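Long-range contacts in fructooligosaccharide ABC transporter substrate-binding protein FusA (Streptococcus pneumoniae, PDB 5G5Y), which binds short- and long-chain fructooligosaccharides, preferring tetrasaccharides and larger, and serves as the solute-binding subunit of the FusABC-MsmK importer: residues W121-G126 with Q337-T342; A331-V336 with G392-M397. All coordinates share one frame; numbering follows the deposited sequence.

Contact 1: W121-G126 with Q337-T342. With ZN (zinc ion), chain J.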
# COMPACT_ATOMS: atom_id res chain seq x y z
N TRP A 121 10.98 -7.25 1.18
CA TRP A 121 10.73 -6.14 2.13
C TRP A 121 9.42 -6.44 2.85
O TRP A 121 8.38 -6.65 2.21
CB TRP A 121 10.64 -4.81 1.38
CG TRP A 121 10.13 -3.62 2.15
CD1 TRP A 121 10.86 -2.79 2.96
CD2 TRP A 121 8.80 -3.07 2.10
NE1 TRP A 121 10.05 -1.77 3.43
CE2 TRP A 121 8.80 -1.91 2.90
CE3 TRP A 121 7.62 -3.42 1.41
CZ2 TRP A 121 7.66 -1.13 3.07
CZ3 TRP A 121 6.49 -2.65 1.59
CH2 TRP A 121 6.51 -1.53 2.43
N ILE A 122 9.47 -6.42 4.19
CA ILE A 122 8.32 -6.59 5.04
C ILE A 122 8.26 -5.40 6.00
O ILE A 122 9.22 -5.13 6.74
CB ILE A 122 8.40 -7.90 5.87
CG1 ILE A 122 8.41 -9.16 4.96
CG2 ILE A 122 7.24 -7.98 6.84
CD1 ILE A 122 8.95 -10.42 5.63
N GLU A 123 7.13 -4.69 5.98
CA GLU A 123 6.88 -3.58 6.91
C GLU A 123 5.49 -3.70 7.48
O GLU A 123 4.50 -3.29 6.84
CB GLU A 123 7.05 -2.23 6.22
CG GLU A 123 6.96 -1.00 7.11
CD GLU A 123 6.86 0.30 6.31
OE1 GLU A 123 5.75 0.63 5.84
OE2 GLU A 123 7.89 0.99 6.11
N GLU A 124 5.39 -4.23 8.70
CA GLU A 124 4.10 -4.32 9.38
C GLU A 124 3.86 -3.04 10.19
O GLU A 124 4.70 -2.67 11.02
CB GLU A 124 4.06 -5.53 10.29
CG GLU A 124 4.22 -6.83 9.50
CD GLU A 124 4.00 -8.05 10.38
OE1 GLU A 124 4.03 -7.87 11.62
OE2 GLU A 124 3.82 -9.17 9.82
N LEU A 125 2.80 -2.31 9.85
CA LEU A 125 2.31 -1.18 10.69
C LEU A 125 0.89 -1.55 11.06
O LEU A 125 -0.08 -1.30 10.31
CB LEU A 125 2.37 0.14 9.93
CG LEU A 125 3.76 0.74 9.79
CD1 LEU A 125 3.77 1.77 8.67
CD2 LEU A 125 4.21 1.34 11.11
N GLY A 126 0.80 -2.26 12.17
CA GLY A 126 -0.38 -2.99 12.52
C GLY A 126 -0.46 -4.36 11.88
O GLY A 126 0.06 -4.57 10.79
N GLN A 337 16.59 0.56 10.71
CA GLN A 337 17.43 1.65 10.16
C GLN A 337 17.48 1.61 8.64
O GLN A 337 17.32 2.66 7.97
CB GLN A 337 18.84 1.56 10.71
CG GLN A 337 18.94 1.80 12.19
CD GLN A 337 20.34 1.55 12.68
OE1 GLN A 337 21.20 2.38 12.49
NE2 GLN A 337 20.57 0.39 13.31
N ASN A 338 17.63 0.42 8.06
CA ASN A 338 17.68 0.33 6.60
C ASN A 338 16.44 0.92 5.94
O ASN A 338 16.51 1.57 4.90
CB ASN A 338 17.88 -1.11 6.13
CG ASN A 338 19.27 -1.65 6.44
OD1 ASN A 338 20.11 -0.96 7.04
ND2 ASN A 338 19.51 -2.90 6.07
N ASN A 339 15.31 0.72 6.60
CA ASN A 339 14.02 1.19 6.10
C ASN A 339 13.86 2.71 6.27
O ASN A 339 13.29 3.36 5.41
CB ASN A 339 12.90 0.49 6.88
CG ASN A 339 11.53 0.59 6.19
OD1 ASN A 339 11.40 0.31 5.00
ND2 ASN A 339 10.50 0.95 6.94
N TRP A 340 14.29 3.23 7.42
CA TRP A 340 13.88 4.58 7.84
C TRP A 340 14.97 5.62 8.07
O TRP A 340 14.65 6.82 8.07
CB TRP A 340 12.99 4.49 9.09
CG TRP A 340 11.57 4.13 8.85
CD1 TRP A 340 10.75 4.58 7.83
CD2 TRP A 340 10.74 3.30 9.67
NE1 TRP A 340 9.47 4.04 7.95
CE2 TRP A 340 9.44 3.27 9.08
CE3 TRP A 340 10.96 2.56 10.83
CZ2 TRP A 340 8.39 2.49 9.60
CZ3 TRP A 340 9.89 1.82 11.37
CH2 TRP A 340 8.64 1.80 10.75
N GLY A 341 16.21 5.20 8.36
CA GLY A 341 17.30 6.12 8.67
C GLY A 341 18.14 5.67 9.82
O GLY A 341 18.06 4.52 10.24
N THR A 342 18.96 6.56 10.37
CA THR A 342 19.87 6.13 11.41
C THR A 342 20.04 7.18 12.54
O THR A 342 19.28 8.13 12.62
CB THR A 342 21.20 5.64 10.77
OG1 THR A 342 22.00 4.99 11.76
CG2 THR A 342 21.98 6.81 10.12
ZN ZN J . 2.96 -9.21 12.90
O HOH W 1 7.16 3.86 6.32
O HOH W 2 4.34 -9.30 14.77

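Contact 2: A331-V336 with G392-M397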
# COMPACT_ATOMS: atom_id res chain seq x y z
N ALA A 331 18.41 -8.59 10.85
CA ALA A 331 18.48 -8.29 12.29
C ALA A 331 17.54 -7.10 12.55
O ALA A 331 17.58 -6.11 11.80
CB ALA A 331 19.92 -7.96 12.72
N PRO A 332 16.67 -7.19 13.56
CA PRO A 332 15.62 -6.17 13.78
C PRO A 332 16.11 -4.70 13.79
O PRO A 332 15.54 -3.85 13.08
CB PRO A 332 15.06 -6.55 15.15
CG PRO A 332 15.24 -8.03 15.18
CD PRO A 332 16.55 -8.30 14.53
N LEU A 333 17.17 -4.39 14.55
CA LEU A 333 17.69 -2.99 14.57
C LEU A 333 18.22 -2.55 13.20
O LEU A 333 18.13 -1.36 12.83
CB LEU A 333 18.78 -2.81 15.62
CG LEU A 333 18.31 -2.43 17.04
CD1 LEU A 333 19.52 -2.54 17.97
CD2 LEU A 333 17.73 -1.03 17.13
N GLN A 334 18.76 -3.50 12.45
CA GLN A 334 19.27 -3.19 11.15
C GLN A 334 18.11 -2.97 10.17
O GLN A 334 18.18 -2.04 9.38
CB GLN A 334 20.17 -4.32 10.64
CG GLN A 334 21.01 -3.89 9.44
CD GLN A 334 22.11 -2.90 9.82
OE1 GLN A 334 22.91 -3.17 10.68
NE2 GLN A 334 22.09 -1.74 9.21
N SER A 335 17.11 -3.86 10.18
CA SER A 335 15.93 -3.66 9.34
C SER A 335 15.28 -2.29 9.54
O SER A 335 14.90 -1.62 8.58
CB SER A 335 14.92 -4.78 9.55
OG SER A 335 15.37 -5.98 9.01
N VAL A 336 15.14 -1.87 10.80
CA VAL A 336 14.48 -0.64 11.09
C VAL A 336 15.29 0.52 10.47
O VAL A 336 14.73 1.35 9.76
CB VAL A 336 14.26 -0.44 12.60
CG1 VAL A 336 13.86 0.98 12.95
CG2 VAL A 336 13.25 -1.46 13.13
N GLY A 392 7.86 -0.51 20.36
CA GLY A 392 7.98 -0.46 21.81
C GLY A 392 9.07 -1.35 22.40
O GLY A 392 9.24 -1.41 23.63
N LYS A 393 9.79 -2.08 21.55
CA LYS A 393 10.85 -2.99 21.98
C LYS A 393 12.15 -2.63 21.26
O LYS A 393 13.16 -2.31 21.90
CB LYS A 393 10.47 -4.43 21.70
CG LYS A 393 9.22 -4.92 22.41
CD LYS A 393 9.12 -6.44 22.39
CE LYS A 393 7.72 -6.95 22.74
NZ LYS A 393 6.70 -6.77 21.64
N VAL A 394 12.10 -2.64 19.93
CA VAL A 394 13.22 -2.30 19.05
C VAL A 394 13.21 -0.83 18.64
O VAL A 394 14.26 -0.21 18.47
CB VAL A 394 13.15 -3.16 17.76
CG1 VAL A 394 14.30 -2.86 16.79
CG2 VAL A 394 13.12 -4.65 18.11
N THR A 395 12.02 -0.29 18.40
CA THR A 395 11.88 0.99 17.83
C THR A 395 10.51 1.58 18.15
O THR A 395 9.57 0.85 18.44
CB THR A 395 12.03 0.90 16.27
OG1 THR A 395 12.00 2.21 15.72
CG2 THR A 395 10.90 0.05 15.63
N THR A 396 10.43 2.89 18.09
CA THR A 396 9.16 3.57 17.99
C THR A 396 8.58 3.45 16.59
O THR A 396 9.30 3.27 15.62
CB THR A 396 9.30 5.07 18.34
OG1 THR A 396 10.37 5.64 17.59
CG2 THR A 396 9.58 5.23 19.81
N MET A 397 7.26 3.60 16.50
CA MET A 397 6.56 3.82 15.24
C MET A 397 6.65 5.28 14.82
O MET A 397 6.55 6.13 15.64
CB MET A 397 5.09 3.48 15.46
CG MET A 397 4.29 3.36 14.21
SD MET A 397 2.64 2.78 14.60
CE MET A 397 2.92 1.07 15.02

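Contact 1: W121-G126 with Q337-T342
The indole of W121 meets the side chain of N339 edge-on: the amide carbon lies in the ring plane, level with the pyrrole N-H, while CB of E123 sits over one ring face, offset toward the rim. The second indole, that of W340, has the amide nitrogen ND2 of N339 above one face, also near the rim, with CD2 of L125 near the ring plane at the edge beside CH2. N339 is what joins the two rings. Its CG swings anti to the backbone N (chi1 -164°), which carries the amide off the helix 332-340 toward strand 121-123. There W121 NE1 donates to N339 OD1 at 2.9 Å; OD1 lies close to the indole plane, but NE1 stands above the carbonyl plane of the asparagine, off its lone pairs. The other half of the amide makes the straighter bond: N339 ND2 donates a hydrogen bond to E123 OE2 at 2.7 Å, with an N-H...O angle of 171°, and OE2 receives it on its anti lone pair. The carboxylate stands 75° from the amide plane. A water at the indole edge accepts from W340 NE1 at 2.8 Å and donates to E123 OE2 at 3.0 Å, so one oxygen accepts hydrogen bonds from both the amide and the water. Just past the strand, the E124 side chain leaves the backbone opposite to that of E123 and binds a zinc ion through OE1 at 2.1 Å, together with K102, D127 and a water. Both E123 and W340 bind substrate. With both ends of its amide engaged, N339 has its flip fixed and is placed to act as a second-shell residue, consistent with orienting the E123 carboxylate and tying it to the helix that carries W340 in the sugar site.

Contact 2: A331-V336 with G392-M397
V394 faces the opening turns of helix 332-340 and touches three of its residues. Its CG2 meets CB of P332 at 4.0 Å, and CG1 lies 3.9 Å from CD2 of L333 and 4.1 Å from CG2 of V336. With CG1 anti to the backbone N (chi1 180°), the valine sets that methyl against both L333 and V336 and the other against the proline. One residue on, T395 and V336 reach toward each other tip to tip: V336 CG1 comes within 3.6 Å of T395 OG1, and the two CG2 methyls are 3.7 Å apart. The threonine hydroxyl is held by its own loop, donating to T396 O at 2.9 Å, and a backbone bond from G392 N to T395 O ties the ends of 392-395 together. Further out, strand 360-363 supports both sides, since L361 bonds to the backbones of V394 and T396 and packs against L333, V336 and T395. S335 OG, bonded to A385 N, ties the same part of the helix to strand 384-386. The result is apolar packing of a helix start, A331 at its N-cap position, on the irregular loop before helix 399-412, inside a family 1 solute-binding protein lobe near sugar-site W340.

Helix 332-340 carries both contacts: its opening turns rest on the loop 392-397 in contact 2, and its last turn offers N339 and W340 to strand 121-123 in contact 1. The two centres are about 8 Å apart, and the contacts meet directly where L125 CD2 packs on M397 CG at 3.7 Å. V336 lies between the loop and the sugar site, with its side chain about 4 Å from that of W340 and about 9 Å from that of E123, between nearest atoms. Contact 1 holds the substrate-binding residues E123 and W340, whereas contact 2 packs the same helix against the neighbouring loop.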